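Local coordinates for putative transcriptional regulator (PDB 3R0A), which probably acts as a DNA-binding transcriptional regulator of Methanosarcina mazei, a homodimer whose subunits each carry a winged helix-turn-helix fold, at residues Lys13-Ile18 with Val31-Leu36; Ile18-Asn23 with Gln105-Arg110. One frame throughout, in Å; residues are numbered along the deposited sequence.

Contact 1 of 2, residues Lys13-Ile18 with Val31-Leu36; sequences KVEDVI and VMKSFL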
loop_
_atom_site.group_PDB
_atom_site.type_symbol
_atom_site.label_atom_id
_atom_site.label_comp_id
_atom_site.label_asym_id
_atom_site.label_seq_id
_atom_site.Cartn_x
_atom_site.Cartn_y
_atom_site.Cartn_z
ATOM N N LYS B 13 0.039 10.684 -6.577
ATOM C CA LYS B 13 1.205 11.451 -6.974
ATOM C C LYS B 13 2.379 10.868 -6.224
ATOM O O LYS B 13 2.373 10.805 -4.991
ATOM C CB LYS B 13 1.008 12.923 -6.644
ATOM C CG LYS B 13 -0.075 13.588 -7.515
ATOM C CD LYS B 13 -1.021 14.486 -6.692
ATOM C CE LYS B 13 -0.312 15.683 -6.047
ATOM N NZ LYS B 13 -0.994 16.126 -4.765
ATOM N N VAL B 14 3.383 10.434 -6.978
ATOM C CA VAL B 14 4.565 9.769 -6.445
ATOM C C VAL B 14 5.292 10.587 -5.372
ATOM O O VAL B 14 5.952 10.033 -4.488
ATOM C CB VAL B 14 5.545 9.403 -7.569
ATOM C CG1 VAL B 14 6.592 8.441 -7.052
ATOM C CG2 VAL B 14 4.797 8.735 -8.728
ATOM N N GLU B 15 5.169 11.907 -5.446
ATOM C CA GLU B 15 5.924 12.758 -4.533
ATOM C C GLU B 15 5.158 13.014 -3.261
ATOM O O GLU B 15 5.766 13.220 -2.229
ATOM C CB GLU B 15 6.395 14.046 -5.215
ATOM C CG GLU B 15 7.582 13.758 -6.148
ATOM C CD GLU B 15 8.276 15.017 -6.703
ATOM O OE1 GLU B 15 7.702 16.148 -6.635
ATOM O OE2 GLU B 15 9.418 14.854 -7.200
ATOM N N ASP B 16 3.824 12.987 -3.351
ATOM C CA ASP B 16 2.969 12.847 -2.177
ATOM C C ASP B 16 3.303 11.555 -1.394
ATOM O O ASP B 16 3.237 11.524 -0.163
ATOM C CB ASP B 16 1.502 12.862 -2.592
ATOM C CG ASP B 16 0.980 14.269 -2.828
ATOM O OD1 ASP B 16 1.789 15.235 -2.791
ATOM O OD2 ASP B 16 -0.252 14.424 -3.045
ATOM N N VAL B 17 3.687 10.506 -2.103
ATOM C CA VAL B 17 3.979 9.245 -1.452
ATOM C C VAL B 17 5.286 9.336 -0.679
ATOM O O VAL B 17 5.410 8.830 0.450
ATOM C CB VAL B 17 4.032 8.080 -2.465
ATOM C CG1 VAL B 17 4.675 6.853 -1.867
ATOM C CG2 VAL B 17 2.628 7.746 -2.929
ATOM N N ILE B 18 6.257 9.981 -1.312
ATOM C CA ILE B 18 7.537 10.254 -0.708
ATOM C C ILE B 18 7.369 11.248 0.418
ATOM O O ILE B 18 7.980 11.073 1.463
ATOM C CB ILE B 18 8.584 10.767 -1.747
ATOM C CG1 ILE B 18 8.945 9.627 -2.715
ATOM C CG2 ILE B 18 9.862 11.317 -1.027
ATOM C CD1 ILE B 18 10.013 10.005 -3.719
ATOM N N VAL B 31 13.932 21.114 -0.417
ATOM C CA VAL B 31 15.306 21.071 0.088
ATOM C C VAL B 31 15.954 19.740 -0.277
ATOM O O VAL B 31 17.067 19.730 -0.766
ATOM C CB VAL B 31 15.401 21.375 1.592
ATOM C CG1 VAL B 31 16.690 20.841 2.184
ATOM C CG2 VAL B 31 15.221 22.883 1.856
HETATM N N MSE B 32 15.267 18.625 -0.055
HETATM C CA MSE B 32 15.825 17.341 -0.476
HETATM C C MSE B 32 16.151 17.352 -1.976
HETATM O O MSE B 32 17.206 16.833 -2.365
HETATM C CB MSE B 32 14.870 16.192 -0.185
HETATM C CG MSE B 32 15.434 14.792 -0.463
HETATM SE SE MSE B 32 14.058 13.541 0.093
HETATM C CE MSE B 32 15.120 12.113 0.707
ATOM N N LYS B 33 15.247 17.934 -2.788
ATOM C CA LYS B 33 15.400 18.005 -4.261
ATOM C C LYS B 33 16.665 18.806 -4.589
ATOM O O LYS B 33 17.444 18.402 -5.456
ATOM C CB LYS B 33 14.203 18.677 -4.973
ATOM C CG LYS B 33 12.813 18.070 -4.776
ATOM C CD LYS B 33 12.461 16.923 -5.727
ATOM C CE LYS B 33 11.608 17.369 -6.926
ATOM N NZ LYS B 33 10.481 18.270 -6.539
ATOM N N SER B 34 16.855 19.924 -3.878
ATOM C CA SER B 34 18.044 20.754 -4.000
ATOM C C SER B 34 19.370 20.004 -3.836
ATOM O O SER B 34 20.340 20.279 -4.550
ATOM C CB SER B 34 17.989 21.885 -2.989
ATOM O OG SER B 34 17.750 23.111 -3.652
ATOM N N PHE B 35 19.406 19.087 -2.870
ATOM C CA PHE B 35 20.576 18.263 -2.633
ATOM C C PHE B 35 20.703 17.265 -3.777
ATOM O O PHE B 35 21.794 17.064 -4.319
ATOM C CB PHE B 35 20.458 17.515 -1.307
ATOM C CG PHE B 35 20.928 18.291 -0.112
ATOM C CD1 PHE B 35 20.019 18.901 0.738
ATOM C CD2 PHE B 35 22.286 18.402 0.184
ATOM C CE1 PHE B 35 20.467 19.609 1.877
ATOM C CE2 PHE B 35 22.731 19.100 1.313
ATOM C CZ PHE B 35 21.825 19.711 2.152
ATOM N N LEU B 36 19.564 16.655 -4.130
ATOM C CA LEU B 36 19.494 15.669 -5.211
ATOM C C LEU B 36 19.929 16.221 -6.574
ATOM O O LEU B 36 20.555 15.522 -7.362
ATOM C CB LEU B 36 18.080 15.068 -5.296
ATOM C CG LEU B 36 17.748 13.994 -4.238
ATOM C CD1 LEU B 36 16.317 13.533 -4.361
ATOM C CD2 LEU B 36 18.683 12.801 -4.317
#

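Contact 2 of 2, residues Ile18-Asn23 with Gln105-Arg110; sequences IKCALN and QSWADR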
loop_
_atom_site.group_PDB
_atom_site.type_symbol
_atom_site.label_atom_id
_atom_site.label_comp_id
_atom_site.label_asym_id
_atom_site.label_seq_id
_atom_site.Cartn_x
_atom_site.Cartn_y
_atom_site.Cartn_z
ATOM N N ILE B 18 6.257 9.981 -1.312
ATOM C CA ILE B 18 7.537 10.254 -0.708
ATOM C C ILE B 18 7.369 11.248 0.418
ATOM O O ILE B 18 7.980 11.073 1.463
ATOM C CB ILE B 18 8.584 10.767 -1.747
ATOM C CG1 ILE B 18 8.945 9.627 -2.715
ATOM C CG2 ILE B 18 9.862 11.317 -1.027
ATOM C CD1 ILE B 18 10.013 10.005 -3.719
ATOM N N LYS B 19 6.547 12.277 0.244
ATOM C CA LYS B 19 6.304 13.146 1.399
ATOM C C LYS B 19 5.662 12.422 2.591
ATOM O O LYS B 19 6.018 12.701 3.738
ATOM C CB LYS B 19 5.583 14.432 1.032
ATOM C CG LYS B 19 6.516 15.390 0.230
ATOM C CD LYS B 19 5.923 16.796 0.060
ATOM C CE LYS B 19 4.579 16.819 -0.675
ATOM N NZ LYS B 19 3.825 18.064 -0.201
ATOM N N CYS B 20 4.792 11.450 2.306
ATOM C CA CYS B 20 4.134 10.637 3.338
ATOM C C CYS B 20 5.143 9.803 4.093
ATOM O O CYS B 20 5.173 9.787 5.311
ATOM C CB CYS B 20 3.095 9.702 2.717
ATOM S SG CYS B 20 2.084 8.776 3.896
ATOM N N ALA B 21 5.978 9.110 3.345
ATOM C CA ALA B 21 6.847 8.140 3.913
ATOM C C ALA B 21 7.909 8.804 4.826
ATOM O O ALA B 21 8.238 8.300 5.916
ATOM C CB ALA B 21 7.468 7.324 2.809
ATOM N N LEU B 22 8.385 9.962 4.406
ATOM C CA LEU B 22 9.509 10.592 5.034
ATOM C C LEU B 22 9.006 11.773 5.859
ATOM O O LEU B 22 9.797 12.504 6.466
ATOM C CB LEU B 22 10.512 11.032 3.947
ATOM C CG LEU B 22 11.240 9.928 3.164
ATOM C CD1 LEU B 22 12.187 10.524 2.152
ATOM C CD2 LEU B 22 12.007 9.018 4.099
ATOM N N ASN B 23 7.687 11.947 5.863
ATOM C CA ASN B 23 7.025 13.010 6.610
ATOM C C ASN B 23 7.586 14.382 6.289
ATOM O O ASN B 23 7.997 15.119 7.183
ATOM C CB ASN B 23 7.086 12.750 8.120
ATOM C CG ASN B 23 6.142 13.639 8.881
ATOM O OD1 ASN B 23 5.039 13.987 8.384
ATOM N ND2 ASN B 23 6.569 14.061 10.072
ATOM N N GLN B 105 7.184 -1.050 2.961
ATOM C CA GLN B 105 6.987 -2.416 3.387
ATOM C C GLN B 105 6.109 -2.460 4.658
ATOM O O GLN B 105 5.148 -3.260 4.741
ATOM C CB GLN B 105 8.350 -3.115 3.599
ATOM C CG GLN B 105 8.277 -4.611 3.879
ATOM C CD GLN B 105 7.351 -5.308 2.896
ATOM O OE1 GLN B 105 7.463 -5.085 1.683
ATOM N NE2 GLN B 105 6.392 -6.106 3.418
ATOM N N SER B 106 6.441 -1.607 5.643
ATOM C CA SER B 106 5.705 -1.593 6.926
ATOM C C SER B 106 4.254 -1.194 6.754
ATOM O O SER B 106 3.397 -1.669 7.492
ATOM C CB SER B 106 6.398 -0.749 8.008
ATOM O OG SER B 106 6.167 0.641 7.813
ATOM N N TRP B 107 3.969 -0.353 5.763
ATOM C CA TRP B 107 2.579 0.006 5.429
ATOM C C TRP B 107 1.836 -1.241 4.979
ATOM O O TRP B 107 0.695 -1.494 5.395
ATOM C CB TRP B 107 2.541 0.994 4.279
ATOM C CG TRP B 107 3.088 2.364 4.544
ATOM C CD1 TRP B 107 3.387 2.926 5.764
ATOM C CD2 TRP B 107 3.349 3.372 3.563
ATOM N NE1 TRP B 107 3.847 4.205 5.595
ATOM C CE2 TRP B 107 3.827 4.510 4.253
ATOM C CE3 TRP B 107 3.210 3.430 2.171
ATOM C CZ2 TRP B 107 4.181 5.691 3.594
ATOM C CZ3 TRP B 107 3.580 4.604 1.508
ATOM C CH2 TRP B 107 4.035 5.728 2.230
ATOM N N ALA B 108 2.491 -2.022 4.129
ATOM C CA ALA B 108 1.916 -3.286 3.641
ATOM C C ALA B 108 1.698 -4.295 4.769
ATOM O O ALA B 108 0.683 -4.994 4.771
ATOM C CB ALA B 108 2.779 -3.898 2.551
ATOM N N ASP B 109 2.661 -4.377 5.703
ATOM C CA ASP B 109 2.506 -5.218 6.894
ATOM C C ASP B 109 1.326 -4.794 7.739
ATOM O O ASP B 109 0.556 -5.661 8.162
ATOM C CB ASP B 109 3.722 -5.158 7.807
ATOM C CG ASP B 109 4.960 -5.697 7.178
ATOM O OD1 ASP B 109 4.889 -6.361 6.115
ATOM O OD2 ASP B 109 6.022 -5.449 7.773
ATOM N N ARG B 110 1.191 -3.488 8.017
ATOM C CA ARG B 110 0.072 -3.016 8.873
ATOM C C ARG B 110 -1.269 -3.325 8.256
ATOM O O ARG B 110 -2.127 -3.870 8.931
ATOM C CB ARG B 110 0.120 -1.530 9.237
ATOM C CG ARG B 110 -0.992 -1.170 10.268
ATOM C CD ARG B 110 -1.123 0.326 10.629
ATOM N NE ARG B 110 -1.302 1.185 9.456
ATOM C CZ ARG B 110 -0.344 1.959 8.935
ATOM N NH1 ARG B 110 0.867 2.006 9.487
ATOM N NH2 ARG B 110 -0.601 2.695 7.858
#

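Contact 1 of 2, residues Lys13-Ile18 with Val31-Leu36
Glu15 and Lys33 reach for each other from opposite directions and bridge two helices that otherwise stand well apart, the CA atoms of Glu15 and Lys33 being 10.8 Å from one another. Glu15 does it with a nearly straight chain: CG lies anti to the carbonyl carbon (chi1 -75°) and the rest runs on extended, which carries the carboxylate out toward the helix 26-37. Lys33 is folded instead, bending at chi2, chi3 and chi4 before its end meets the acid. The close part is CE of Lys33 against OE2 of Glu15, 3.3 Å. The charged part is looser: NZ of Lys33 stays 3.5 Å from Glu15 OE1, a weak hydrogen bond within a salt bridge, and 3.6 Å from Glu15 OE2, so the ammonium sits about equally far from both oxygens. The strongest polar partner of Glu15 is Trp118 NE1 of the second subunit, which bonds to OE2; the terminal N of Ser1, probably a tag residue, also bonds there. With alanine at this place, the Lys33 ammonium, the Trp118 indole N-H of the second subunit and the Ser1 nitrogen would probably all lose their carboxylate, and the one direct link between the two segments would go. Both residues stay partly exposed. Deeper in, Ile18 and Met32 (a selenomethionine) both turn toward the opposing helix, yet Ile18 CG2 and Met32 SE stay 4.9 Å apart. Tight packing lies on other faces: Ile18 rests on Trp118 of the second subunit, while Met32 and Phe35 lodge against the helix 56-68 and strand 84-90. This packing of the helix 26-37 is consistent with the core of a winged helix-turn-helix, and Glu15 lies where that domain meets the N-terminal helix and the dimer partner.

Contact 2 of 2, residues Ile18-Asn23 with Gln105-Arg110
Cys20 and Ala21 straddle the outer rim of the Trp107 indole, a Cys sulfur-aromatic contact on one side and a methyl group on the other, where the last turn of the helix 14-22 meets the long C-terminal helix 93-119. Trp107 has CG anti to the carbonyl carbon (chi1 -67°), which sends its benzo ring straight at the neighbouring helix, CZ2 and CH2 leading. The backbone N of Ala21 faces this rim in the plane of the ring. From there the two residues diverge: SG of Cys20 lies obliquely to one side, 3.7 Å from Trp107 CZ2, the line from the six-membered ring centroid to SG running 49° off the ring normal, while CB of Ala21 stands on the opposite side, 3.8 Å from Trp107 CZ2. Ala21 CA comes nearest of all, 3.6 Å from the same CZ2. The sulfur is not at liberty to move away, since it forms a disulfide with Cys9 of the second subunit; Phe7 of that subunit also packs edge-to-face with Trp107, and its Ala8, in the hairpin turn that follows Phe7, touches both Trp107 and Cys20. The indole is therefore hemmed in by both chains, next to a covalent dimer link. Just beyond, a Schellman motif ends the helix 14-22, with Asn23 in positive phi as its C-prime residue. On the long helix, one turn links Gln105 to Asp109: NE2 of Gln105 gives a hydrogen bond 3.1 Å long to Asp109 OD1, bent to 142° at the hydrogen and arriving from above the carboxylate plane.

From the N terminus, the chain leaves its first hairpin and enters the helix 14-22, which serves both contacts and passes from one to the other at Ile18. Contact 1 closes a short loop, with the turn into the helix 26-37 between its segments. Contact 2 closes a far longer one, spanning the whole winged helix-turn-helix before the helix 93-119 returns. Because 18-23 lies within the first loop and 105-110 beyond it, the two cross. Their centres are about 14 Å apart, and Met32 CE touches Leu22 CD1 at 3.6 Å. The helix 14-22 thereby joins the probable DNA-binding domain to the long helix, and both contacts border the second subunit.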